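Local coordinates for discoidin-2 (Dictyostelium discoideum, PDB 2VMD), which binds galactose and N-acetylgalactosamine as a trimeric lectin and may take part in spore formation and the building of the spore coat, at residues 172-177 against 243-248. Residues are numbered along the deposited sequence; the frame is centred on the assembly and turned at random.
Sequences GDRSLN and VYDLTF. With MBG (methyl beta-D-galactopyranoside), chain D.
Arg174 grips the backbone carbonyl of Tyr244 side-on, NH2 lying 2.8 Å and NE 3.0 Å from Tyr244 O. The oxygen sits at the edge of the guanidinium, in its plane, and both nitrogens come to it from the same face of the carbonyl. Bends at chi2 (-72°) and chi3 (77°) fold the arginine back over the strand. Its guanidinium lies flat on the Tyr244 ring, the planes only 3° apart. Arg174 CZ lies 3.8 Å from the centroid of the Tyr244 ring, a cation-pi stack extended by a CH-pi contact in which Arg174 CD stands over the same face. Gly172 N, at the start of the loop segment, donates a nearly straight hydrogen bond to Asp245 OD1 (2.9 Å), approaching from above the carboxylate plane, while Asp245 OD2 forms a salt bridge with Lys207. Toward its far end, Val243 N donates to Leu176 O at 2.9 Å. A water sits between loop and strand, accepting from Leu176 N and lying within hydrogen-bonding distance of Asp173 O and Val243 O. The loop is shaped by an Asx turn, in which Asp173 OD1 accepts hydrogen bonds from both Ser175 N and Ser175 OG, and by a type I turn from Arg174 to Asn177. Beyond the stack, Leu176 CB rests 3.8 Å from Val243 CB, and the Asn177 amide, nearly perpendicular to the tyrosine ring, brings OD1 near Tyr244 CB and ND2 near Tyr244 CD1. Across the ring from Arg174, methyl beta-D-galactopyranoside lies over the other face, its C4 3.6 Å from Tyr244 CD1. The sugar is also hydrogen-bonded by Asp209 and, from a neighbouring subunit, by Arg218 and Trp238. Tyr244 and Asp245 form a classic beta bulge opposite Asp209, and the arginine-backed aromatic platform belongs to the galactose site of this H-type lectin domain, completed across a subunit interface.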
# COMPACT_ATOMS: atom_id res chain seq x y z
N GLY A 172 12.32 23.75 27.12
CA GLY A 172 13.77 23.64 27.20
C GLY A 172 14.47 24.79 27.92
O GLY A 172 15.71 24.78 28.06
N ASP A 173 13.69 25.76 28.37
CA ASP A 173 14.20 26.88 29.17
C ASP A 173 13.12 27.46 30.10
O ASP A 173 12.01 26.91 30.21
CB ASP A 173 14.86 27.95 28.29
CG ASP A 173 13.85 28.78 27.52
OD1 ASP A 173 12.61 28.68 27.79
OD2 ASP A 173 14.31 29.54 26.64
N ARG A 174 13.45 28.57 30.78
CA ARG A 174 12.54 29.11 31.81
C ARG A 174 11.59 30.19 31.32
O ARG A 174 11.15 31.01 32.13
CB ARG A 174 13.28 29.59 33.06
CG ARG A 174 14.35 28.65 33.59
CD ARG A 174 13.78 27.39 34.25
NE ARG A 174 13.30 26.37 33.29
CZ ARG A 174 14.07 25.47 32.68
NH1 ARG A 174 15.39 25.46 32.88
NH2 ARG A 174 13.52 24.59 31.85
N SER A 175 11.26 30.16 30.03
CA SER A 175 10.40 31.18 29.39
C SER A 175 9.03 31.36 30.02
O SER A 175 8.45 32.48 30.02
CB SER A 175 10.17 30.79 27.94
OG SER A 175 11.38 30.86 27.24
N LEU A 176 8.46 30.25 30.48
CA LEU A 176 7.12 30.28 31.04
C LEU A 176 7.17 30.23 32.56
O LEU A 176 6.13 30.11 33.20
CB LEU A 176 6.26 29.14 30.49
CG LEU A 176 5.66 29.25 29.09
CD1 LEU A 176 4.49 28.25 28.96
CD2 LEU A 176 5.20 30.70 28.73
N ASN A 177 8.38 30.32 33.13
CA ASN A 177 8.56 30.08 34.56
C ASN A 177 8.28 31.26 35.51
O ASN A 177 8.64 31.21 36.68
CB ASN A 177 9.95 29.52 34.84
CG ASN A 177 10.02 28.78 36.15
OD1 ASN A 177 9.15 27.97 36.48
ND2 ASN A 177 11.09 29.03 36.92
N VAL A 243 5.53 27.71 34.75
CA VAL A 243 5.82 26.43 34.09
C VAL A 243 7.31 26.41 33.84
O VAL A 243 7.82 27.25 33.10
CB VAL A 243 5.04 26.30 32.76
CG1 VAL A 243 5.47 25.01 32.01
CG2 VAL A 243 3.52 26.37 32.99
N TYR A 244 7.99 25.44 34.47
CA TYR A 244 9.44 25.24 34.40
C TYR A 244 9.84 24.51 33.11
O TYR A 244 10.78 24.95 32.41
CB TYR A 244 9.93 24.49 35.63
CG TYR A 244 11.43 24.47 35.88
CD1 TYR A 244 12.01 25.34 36.82
CD2 TYR A 244 12.27 23.57 35.21
CE1 TYR A 244 13.39 25.32 37.05
CE2 TYR A 244 13.63 23.53 35.44
CZ TYR A 244 14.19 24.41 36.36
OH TYR A 244 15.56 24.35 36.59
N ASP A 245 9.10 23.46 32.77
CA ASP A 245 9.26 22.79 31.46
C ASP A 245 8.03 21.98 31.15
O ASP A 245 7.34 21.52 32.07
CB ASP A 245 10.48 21.86 31.50
CG ASP A 245 11.09 21.56 30.10
OD1 ASP A 245 10.75 22.23 29.09
OD2 ASP A 245 11.95 20.65 30.03
N LEU A 246 7.79 21.74 29.85
CA LEU A 246 6.73 20.84 29.39
C LEU A 246 7.32 20.13 28.18
O LEU A 246 8.12 20.73 27.45
CB LEU A 246 5.49 21.64 28.93
CG LEU A 246 4.49 22.25 29.92
CD1 LEU A 246 3.49 23.24 29.20
CD2 LEU A 246 3.78 21.19 30.72
N THR A 247 7.01 18.84 28.00
CA THR A 247 7.45 18.10 26.79
C THR A 247 6.22 17.42 26.14
O THR A 247 5.43 16.80 26.85
CB THR A 247 8.50 17.01 27.12
OG1 THR A 247 9.61 17.62 27.81
CG2 THR A 247 9.02 16.26 25.84
N PHE A 248 6.12 17.53 24.80
CA PHE A 248 5.11 16.83 23.99
C PHE A 248 5.80 15.90 22.98
O PHE A 248 6.83 16.27 22.39
CB PHE A 248 4.26 17.84 23.22
CG PHE A 248 3.33 18.62 24.08
CD1 PHE A 248 2.04 18.16 24.33
CD2 PHE A 248 3.74 19.83 24.67
CE1 PHE A 248 1.17 18.89 25.16
CE2 PHE A 248 2.85 20.56 25.48
CZ PHE A 248 1.58 20.09 25.72
C1 MBG D . 14.12 22.23 40.93
C2 MBG D . 13.91 21.07 39.94
C3 MBG D . 13.30 21.62 38.66
C4 MBG D . 12.01 22.40 38.97
C5 MBG D . 12.30 23.45 40.05
C6 MBG D . 11.04 24.21 40.44
C7 MBG D . 14.64 20.43 42.44
O1 MBG D . 14.80 21.85 42.15
O2 MBG D . 15.11 20.38 39.59
O3 MBG D . 13.09 20.55 37.73
O4 MBG D . 10.99 21.49 39.42
O5 MBG D . 12.82 22.83 41.24
O6 MBG D . 11.41 25.36 41.22
O HOH W 1 9.42 27.64 31.04